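Local coordinates for protein superoxide dismutase (Clostridium difficile, PDB 4JZG) that probably destroys superoxide radicals, converting two superoxide ions and two protons into hydrogen peroxide and dioxygen at a manganese- or iron-binding site, at residues A[81-86]-A[152-157]; A[85-90]-A[160-165]. All blocks are in the same frame, centred on the assembly; numbering follows the deposited sequence.

Interaction 1 of 2, residues A[81-86]-A[152-157]; sequences GAYNHK and QDSPVS. With MN (manganese (II) ion), chain B.
Asn-84 and Gln-152 join helix 72-90 to the loop that follows strand 144-150 through their amide groups. Asn-84 ND2 donates to Gln-152 OE1 over 3.1 Å, and at an N-H...O angle of 166° the bond is nearly straight. The donor lies in the carbonyl plane of Gln-152 and the acceptor close to the amide plane of Asn-84, although the two amides are turned 47° apart. The same ND2 makes a weak, bent bond to Gln-152 O. Trp-133 NE1 bonds to the same OE1; with both donors on OE1, NE2 is left to face the metal-bound water.

Water carries two further polar links. Water 1 donates to Asn-84 OD1 and is hydrogen-bonded to Ser-154 OG at 2.7 Å; that oxygen accepts from Val-156 N in an ST turn. Water 2 accepts from Gln-152 NE2 at 2.9 Å and is itself a ligand of the manganese ion. Tyr-38 OH is a second partner of that NE2.

Packing fills in around these bonds. The Gln-152 chain, bent at chi2 (-56°), folds over Gly-81, where CG and CD lie over the Gly-81 CA, each 3.7 Å away. Farther along, Val-156 CG2 meets the Tyr-83 ring obliquely, 4.0 Å from CE2.

The metal bond is His-85 NE2 to manganese, 2.1 Å. ND1 donates to Gly-81 O, near the ring plane; with NE2 on the metal, the two bonds together hold the imidazole's orientation, while Gln-152 NE2 sits at its edge. His-30, Asp-167 and His-171 complete the protein ligands, and a glutamine bonded to the metal-bound water is the outer-sphere arrangement characteristic of iron/manganese superoxide dismutases.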
ATOM      1  N   GLY A  81      13.005  -2.444   2.447  1.00 24.31           N
ATOM      2  CA  GLY A  81      12.858  -1.890   1.115  1.00 25.54           C
ATOM      3  C   GLY A  81      14.139  -2.069   0.321  1.00 25.31           C
ATOM      4  O   GLY A  81      14.105  -2.375  -0.862  1.00 24.96           O
ATOM      5  N   ALA A  82      15.280  -1.881   0.977  1.00 26.74           N
ATOM      6  CA  ALA A  82      16.565  -1.968   0.285  1.00 28.07           C
ATOM      7  C   ALA A  82      16.848  -3.399  -0.154  1.00 26.68           C
ATOM      8  O   ALA A  82      17.291  -3.639  -1.283  1.00 28.12           O
ATOM      9  CB  ALA A  82      17.698  -1.435   1.157  1.00 24.43           C
ATOM     10  N   TYR A  83      16.578  -4.348   0.736  1.00 26.20           N
ATOM     11  CA  TYR A  83      16.781  -5.759   0.425  1.00 26.28           C
ATOM     12  C   TYR A  83      15.808  -6.251  -0.644  1.00 26.48           C
ATOM     13  O   TYR A  83      16.215  -6.887  -1.617  1.00 26.61           O
ATOM     14  CB  TYR A  83      16.651  -6.637   1.679  1.00 26.66           C
ATOM     15  CG  TYR A  83      16.899  -8.089   1.369  1.00 29.46           C
ATOM     16  CD1 TYR A  83      18.188  -8.606   1.389  1.00 34.91           C
ATOM     17  CD2 TYR A  83      15.853  -8.941   1.017  1.00 29.76           C
ATOM     18  CE1 TYR A  83      18.435  -9.935   1.084  1.00 38.69           C
ATOM     19  CE2 TYR A  83      16.089 -10.273   0.706  1.00 30.06           C
ATOM     20  CZ  TYR A  83      17.386 -10.764   0.742  1.00 38.41           C
ATOM     21  OH  TYR A  83      17.649 -12.086   0.435  1.00 45.22           O
ATOM     22  N   ASN A  84      14.522  -5.970  -0.455  1.00 25.88           N
ATOM     23  CA  ASN A  84      13.491  -6.452  -1.378  1.00 24.17           C
ATOM     24  C   ASN A  84      13.679  -5.964  -2.817  1.00 25.44           C
ATOM     25  O   ASN A  84      13.502  -6.718  -3.769  1.00 24.42           O
ATOM     26  CB  ASN A  84      12.091  -6.083  -0.865  1.00 22.17           C
ATOM     27  CG  ASN A  84      11.754  -6.782   0.440  1.00 27.00           C
ATOM     28  OD1 ASN A  84      12.408  -7.757   0.809  1.00 26.16           O
ATOM     29  ND2 ASN A  84      10.738  -6.293   1.142  1.00 24.19           N
ATOM     30  N   HIS A  85      14.048  -4.700  -2.970  1.00 26.08           N
ATOM     31  CA  HIS A  85      14.211  -4.137  -4.300  1.00 27.22           C
ATOM     32  C   HIS A  85      15.495  -4.621  -4.982  1.00 27.62           C
ATOM     33  O   HIS A  85      15.480  -4.937  -6.175  1.00 27.55           O
ATOM     34  CB  HIS A  85      14.113  -2.604  -4.259  1.00 23.98           C
ATOM     35  CG  HIS A  85      12.714  -2.108  -4.073  1.00 26.40           C
ATOM     36  ND1 HIS A  85      12.138  -1.947  -2.831  1.00 26.23           N
ATOM     37  CD2 HIS A  85      11.756  -1.781  -4.976  1.00 24.85           C
ATOM     38  CE1 HIS A  85      10.893  -1.524  -2.976  1.00 26.98           C
ATOM     39  NE2 HIS A  85      10.641  -1.401  -4.268  1.00 24.31           N
ATOM     40  N   LYS A  86      16.602  -4.691  -4.248  1.00 24.89           N
ATOM     41  CA  LYS A  86      17.795  -5.285  -4.839  1.00 29.43           C
ATOM     42  C   LYS A  86      17.440  -6.678  -5.363  1.00 28.48           C
ATOM     43  O   LYS A  86      17.799  -7.048  -6.491  1.00 27.63           O
ATOM     44  CB  LYS A  86      18.961  -5.385  -3.850  1.00 30.22           C
ATOM     45  CG  LYS A  86      20.183  -6.084  -4.461  1.00 31.81           C
ATOM     46  CD  LYS A  86      21.169  -6.580  -3.403  1.00 39.66           C
ATOM     47  CE  LYS A  86      21.720  -5.422  -2.582  1.00 44.50           C
ATOM     48  NZ  LYS A  86      22.538  -5.861  -1.403  1.00 49.81           N
ATOM     49  N   GLN A 152       7.182  -3.548   3.438  1.00 21.81           N
ATOM     50  CA  GLN A 152       8.514  -4.052   3.090  1.00 22.71           C
ATOM     51  C   GLN A 152       8.996  -5.190   3.997  1.00 27.86           C
ATOM     52  O   GLN A 152      10.204  -5.406   4.136  1.00 27.52           O
ATOM     53  CB  GLN A 152       9.557  -2.925   3.073  1.00 23.54           C
ATOM     54  CG  GLN A 152       9.301  -1.830   2.027  1.00 22.75           C
ATOM     55  CD  GLN A 152       9.182  -2.364   0.596  1.00 26.88           C
ATOM     56  OE1 GLN A 152       9.537  -3.520   0.304  1.00 23.28           O
ATOM     57  NE2 GLN A 152       8.665  -1.520  -0.305  1.00 25.36           N
ATOM     58  N   ASP A 153       8.066  -5.916   4.616  1.00 26.44           N
ATOM     59  CA  ASP A 153       8.465  -7.058   5.439  1.00 27.73           C
ATOM     60  C   ASP A 153       9.028  -8.160   4.542  1.00 28.46           C
ATOM     61  O   ASP A 153       8.645  -8.280   3.375  1.00 27.19           O
ATOM     62  CB  ASP A 153       7.298  -7.579   6.287  1.00 25.59           C
ATOM     63  CG  ASP A 153       6.876  -6.595   7.388  1.00 29.53           C
ATOM     64  OD1 ASP A 153       7.564  -5.573   7.605  1.00 28.15           O
ATOM     65  OD2 ASP A 153       5.841  -6.842   8.041  1.00 32.36           O
ATOM     66  N   SER A 154       9.931  -8.969   5.092  1.00 26.65           N
ATOM     67  CA  SER A 154      10.642  -9.970   4.302  1.00 28.47           C
ATOM     68  C   SER A 154      10.591 -11.365   4.924  1.00 31.03           C
ATOM     69  O   SER A 154      10.631 -11.504   6.149  1.00 31.60           O
ATOM     70  CB  SER A 154      12.102  -9.550   4.136  1.00 29.96           C
ATOM     71  OG  SER A 154      12.865 -10.637   3.654  1.00 33.73           O
ATOM     72  N   PRO A 155      10.502 -12.407   4.079  1.00 31.32           N
ATOM     73  CA  PRO A 155      10.520 -13.802   4.545  1.00 30.71           C
ATOM     74  C   PRO A 155      11.809 -14.079   5.325  1.00 31.82           C
ATOM     75  O   PRO A 155      11.849 -14.937   6.204  1.00 30.33           O
ATOM     76  CB  PRO A 155      10.530 -14.613   3.242  1.00 30.73           C
ATOM     77  CG  PRO A 155      10.036 -13.696   2.195  1.00 29.24           C
ATOM     78  CD  PRO A 155      10.429 -12.307   2.613  1.00 28.86           C
ATOM     79  N   VAL A 156      12.854 -13.339   4.986  1.00 27.93           N
ATOM     80  CA  VAL A 156      14.146 -13.487   5.624  1.00 29.39           C
ATOM     81  C   VAL A 156      14.038 -13.363   7.144  1.00 34.43           C
ATOM     82  O   VAL A 156      14.735 -14.057   7.878  1.00 31.99           O
ATOM     83  CB  VAL A 156      15.136 -12.454   5.060  1.00 29.64           C
ATOM     84  CG1 VAL A 156      16.306 -12.254   5.991  1.00 32.89           C
ATOM     85  CG2 VAL A 156      15.607 -12.897   3.698  1.00 30.78           C
ATOM     86  N   SER A 157      13.148 -12.490   7.612  1.00 31.81           N
ATOM     87  CA  SER A 157      12.969 -12.275   9.048  1.00 31.39           C
ATOM     88  C   SER A 157      12.239 -13.446   9.707  1.00 34.83           C
ATOM     89  O   SER A 157      12.108 -13.508  10.929  1.00 38.83           O
ATOM     90  CB  SER A 157      12.209 -10.975   9.302  1.00 28.84           C
ATOM     91  OG  SER A 157      12.852  -9.874   8.669  1.00 30.53           O
TER
HETATM   92 MN    MN B 301       8.688  -1.292  -4.980  1.00 21.77          MN
HETATM   93  O   HOH W   1      12.888 -10.396   0.994  1.00 34.91           O
HETATM   94  O   HOH W   2       7.675  -2.077  -3.006  1.00 24.52           O

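Interaction 2 of 2, residues A[85-90]-A[160-165]; sequences HKFFFD and LTPIIG. With MN (manganese (II) ion), chain B.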
ATOM      1  N   HIS A  85      14.048  -4.700  -2.970  1.00 26.08           N
ATOM      2  CA  HIS A  85      14.211  -4.137  -4.300  1.00 27.22           C
ATOM      3  C   HIS A  85      15.495  -4.621  -4.982  1.00 27.62           C
ATOM      4  O   HIS A  85      15.480  -4.937  -6.175  1.00 27.55           O
ATOM      5  CB  HIS A  85      14.113  -2.604  -4.259  1.00 23.98           C
ATOM      6  CG  HIS A  85      12.714  -2.108  -4.073  1.00 26.40           C
ATOM      7  ND1 HIS A  85      12.138  -1.947  -2.831  1.00 26.23           N
ATOM      8  CD2 HIS A  85      11.756  -1.781  -4.976  1.00 24.85           C
ATOM      9  CE1 HIS A  85      10.893  -1.524  -2.976  1.00 26.98           C
ATOM     10  NE2 HIS A  85      10.641  -1.401  -4.268  1.00 24.31           N
ATOM     11  N   LYS A  86      16.602  -4.691  -4.248  1.00 24.89           N
ATOM     12  CA  LYS A  86      17.795  -5.285  -4.839  1.00 29.43           C
ATOM     13  C   LYS A  86      17.440  -6.678  -5.363  1.00 28.48           C
ATOM     14  O   LYS A  86      17.799  -7.048  -6.491  1.00 27.63           O
ATOM     15  CB  LYS A  86      18.961  -5.385  -3.850  1.00 30.22           C
ATOM     16  CG  LYS A  86      20.183  -6.084  -4.461  1.00 31.81           C
ATOM     17  CD  LYS A  86      21.169  -6.580  -3.403  1.00 39.66           C
ATOM     18  CE  LYS A  86      21.720  -5.422  -2.582  1.00 44.50           C
ATOM     19  NZ  LYS A  86      22.538  -5.861  -1.403  1.00 49.81           N
ATOM     20  N   PHE A  87      16.717  -7.437  -4.542  1.00 25.09           N
ATOM     21  CA  PHE A  87      16.323  -8.791  -4.898  1.00 24.55           C
ATOM     22  C   PHE A  87      15.420  -8.804  -6.123  1.00 26.49           C
ATOM     23  O   PHE A  87      15.572  -9.639  -7.013  1.00 26.26           O
ATOM     24  CB  PHE A  87      15.583  -9.439  -3.729  1.00 24.60           C
ATOM     25  CG  PHE A  87      15.144 -10.850  -3.998  1.00 27.51           C
ATOM     26  CD1 PHE A  87      15.896 -11.929  -3.533  1.00 27.46           C
ATOM     27  CD2 PHE A  87      13.990 -11.103  -4.732  1.00 25.40           C
ATOM     28  CE1 PHE A  87      15.495 -13.230  -3.786  1.00 25.77           C
ATOM     29  CE2 PHE A  87      13.580 -12.403  -4.989  1.00 26.37           C
ATOM     30  CZ  PHE A  87      14.332 -13.468  -4.516  1.00 26.85           C
ATOM     31  N   PHE A  88      14.458  -7.887  -6.147  1.00 26.16           N
ATOM     32  CA  PHE A  88      13.444  -7.845  -7.199  1.00 25.74           C
ATOM     33  C   PHE A  88      14.052  -7.494  -8.562  1.00 24.92           C
ATOM     34  O   PHE A  88      13.727  -8.101  -9.570  1.00 24.34           O
ATOM     35  CB  PHE A  88      12.361  -6.826  -6.822  1.00 24.04           C
ATOM     36  CG  PHE A  88      11.233  -6.720  -7.816  1.00 23.31           C
ATOM     37  CD1 PHE A  88      10.432  -7.814  -8.096  1.00 20.72           C
ATOM     38  CD2 PHE A  88      10.945  -5.503  -8.432  1.00 25.22           C
ATOM     39  CE1 PHE A  88       9.373  -7.715  -8.998  1.00 23.74           C
ATOM     40  CE2 PHE A  88       9.884  -5.391  -9.326  1.00 23.68           C
ATOM     41  CZ  PHE A  88       9.101  -6.498  -9.613  1.00 24.07           C
ATOM     42  N   PHE A  89      14.931  -6.508  -8.597  1.00 23.90           N
ATOM     43  CA  PHE A  89      15.539  -6.163  -9.870  1.00 29.24           C
ATOM     44  C   PHE A  89      16.454  -7.296 -10.378  1.00 31.19           C
ATOM     45  O   PHE A  89      16.542  -7.525 -11.576  1.00 30.27           O
ATOM     46  CB  PHE A  89      16.242  -4.805  -9.796  1.00 23.98           C
ATOM     47  CG  PHE A  89      15.308  -3.665  -9.455  1.00 26.93           C
ATOM     48  CD1 PHE A  89      14.088  -3.523 -10.123  1.00 27.00           C
ATOM     49  CD2 PHE A  89      15.634  -2.744  -8.467  1.00 27.59           C
ATOM     50  CE1 PHE A  89      13.212  -2.475  -9.815  1.00 26.23           C
ATOM     51  CE2 PHE A  89      14.758  -1.692  -8.145  1.00 26.96           C
ATOM     52  CZ  PHE A  89      13.550  -1.559  -8.822  1.00 25.80           C
ATOM     53  N   ASP A  90      17.094  -8.025  -9.465  1.00 30.45           N
ATOM     54  CA  ASP A  90      17.943  -9.160  -9.849  1.00 31.42           C
ATOM     55  C   ASP A  90      17.134 -10.341 -10.353  1.00 31.05           C
ATOM     56  O   ASP A  90      17.637 -11.152 -11.126  1.00 34.37           O
ATOM     57  CB  ASP A  90      18.820  -9.644  -8.678  1.00 30.28           C
ATOM     58  CG  ASP A  90      20.043  -8.765  -8.445  1.00 33.42           C
ATOM     59  OD1 ASP A  90      20.384  -7.960  -9.334  1.00 38.83           O
ATOM     60  OD2 ASP A  90      20.669  -8.881  -7.362  1.00 41.23           O
ATOM     61  N   LEU A 160      12.958 -17.833   6.284  1.00 35.26           N
ATOM     62  CA  LEU A 160      12.612 -18.434   5.005  1.00 34.80           C
ATOM     63  C   LEU A 160      13.480 -17.795   3.923  1.00 35.10           C
ATOM     64  O   LEU A 160      13.813 -16.614   4.006  1.00 36.23           O
ATOM     65  CB  LEU A 160      11.129 -18.227   4.729  1.00 30.39           C
ATOM     66  CG  LEU A 160      10.239 -18.989   5.711  1.00 36.35           C
ATOM     67  CD1 LEU A 160       8.830 -18.416   5.768  1.00 33.42           C
ATOM     68  CD2 LEU A 160      10.209 -20.472   5.353  1.00 33.79           C
ATOM     69  N   THR A 161      13.876 -18.571   2.923  1.00 32.81           N
ATOM     70  CA  THR A 161      14.746 -18.051   1.871  1.00 31.20           C
ATOM     71  C   THR A 161      13.952 -17.775   0.588  1.00 30.71           C
ATOM     72  O   THR A 161      13.331 -18.685   0.021  1.00 31.42           O
ATOM     73  CB  THR A 161      15.932 -19.010   1.587  1.00 36.78           C
ATOM     74  OG1 THR A 161      16.741 -19.124   2.763  1.00 43.99           O
ATOM     75  CG2 THR A 161      16.795 -18.474   0.474  1.00 34.44           C
ATOM     76  N   PRO A 162      13.948 -16.508   0.143  1.00 29.70           N
ATOM     77  CA  PRO A 162      13.235 -16.084  -1.069  1.00 31.21           C
ATOM     78  C   PRO A 162      13.894 -16.657  -2.318  1.00 28.14           C
ATOM     79  O   PRO A 162      15.105 -16.539  -2.485  1.00 28.77           O
ATOM     80  CB  PRO A 162      13.402 -14.553  -1.075  1.00 26.56           C
ATOM     81  CG  PRO A 162      14.032 -14.197   0.232  1.00 32.89           C
ATOM     82  CD  PRO A 162      14.726 -15.412   0.744  1.00 31.77           C
ATOM     83  N   ILE A 163      13.092 -17.257  -3.184  1.00 29.49           N
ATOM     84  CA  ILE A 163      13.575 -17.835  -4.430  1.00 29.24           C
ATOM     85  C   ILE A 163      13.233 -16.897  -5.592  1.00 28.95           C
ATOM     86  O   ILE A 163      14.123 -16.463  -6.329  1.00 28.24           O
ATOM     87  CB  ILE A 163      12.960 -19.228  -4.633  1.00 29.67           C
ATOM     88  CG1 ILE A 163      13.222 -20.072  -3.386  1.00 29.91           C
ATOM     89  CG2 ILE A 163      13.548 -19.908  -5.857  1.00 27.17           C
ATOM     90  CD1 ILE A 163      14.698 -20.195  -3.048  1.00 28.86           C
ATOM     91  N   ILE A 164      11.943 -16.596  -5.743  1.00 25.88           N
ATOM     92  CA  ILE A 164      11.483 -15.436  -6.523  1.00 27.54           C
ATOM     93  C   ILE A 164      10.495 -14.609  -5.677  1.00 28.52           C
ATOM     94  O   ILE A 164       9.959 -15.095  -4.678  1.00 28.89           O
ATOM     95  CB  ILE A 164      10.791 -15.836  -7.858  1.00 25.98           C
ATOM     96  CG1 ILE A 164       9.377 -16.360  -7.604  1.00 24.41           C
ATOM     97  CG2 ILE A 164      11.626 -16.853  -8.631  1.00 23.67           C
ATOM     98  CD1 ILE A 164       8.594 -16.672  -8.897  1.00 25.52           C
ATOM     99  N   GLY A 165      10.257 -13.362  -6.070  1.00 27.41           N
ATOM    100  CA  GLY A 165       9.315 -12.511  -5.367  1.00 24.67           C
ATOM    101  C   GLY A 165       8.787 -11.424  -6.284  1.00 26.75           C
ATOM    102  O   GLY A 165       9.519 -10.929  -7.138  1.00 25.39           O
TER
HETATM  103 MN    MN B 301       8.688  -1.292  -4.980  1.00 21.77          MN
HETATM  104  O   HOH W   2       7.675  -2.077  -3.006  1.00 24.52           O
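Phe-87, two residues beyond the manganese ligand His-85, carries most of the contact, pushing its ring from helix 72-90 against the backbone of residues 162-165. With CG anti to the backbone N (chi1 -180°), the ring reaches out from the helix and turns its CE1-CZ-CE2 edge to the strand. At one corner of that edge CE1 lies 3.6 Å from Pro-162 O, which is near the ring plane, and 3.7 Å from Pro-162 CB. The ring and the proline cross obliquely. CZ comes within 3.5 Å of Ile-163 O, an oxygen that also accepts from Asn-200 ND2 of helix 194-202; its approach to the ring is oblique.

The remaining corner, CE2, is 3.6 Å from Gly-165 N, again near the ring plane. The ring edge thus follows a bent backbone: the chain turns a corner at Ile-163 and Ile-164, which both face Leu-136 of strand 132-138 in a classic beta bulge. This interrupts an edge strand of the three-stranded antiparallel sheet in the C-terminal part of the iron/manganese superoxide dismutase fold. Both isoleucines point their CB atoms away from the helix, and their side chains pack on Ala-197 of helix 194-202, so it is their backbone, with Pro-162 and the backbone of Gly-165, that meets Phe-87.

Phe-88 follows. Its ring presents an edge to Gly-165 O, which lies in the ring plane 3.4 Å from CD1 and 3.7 Å from CE1. That geometry is consistent with a weak attraction between the slightly positive ring edge and the carbonyl oxygen. The same side chain approaches those of His-30 and Asp-167, two of the manganese ligands, with nearest atoms about 4 Å apart in each case.

In the fold
Interactions 1 and 2 are both buried and both use helix 72-90, sharing His-85 and Lys-86, with centres about 8 Å apart. They join the alpha-hairpin part of the chain to different pieces of the C-terminal part: a loop in one, an edge strand in the other. Their chemistry differs accordingly. Interaction 1 is largely polar, built from amides and waters beside the manganese, whereas interaction 2 rests on aromatic edges and backbone without a hydrogen bond between its segments. The second segments adjoin: Pro-155 O lies 3.1 Å from Leu-160 N, a probable hydrogen bond, and Val-156 CG2 packs 4.0 Å from Pro-162 CD.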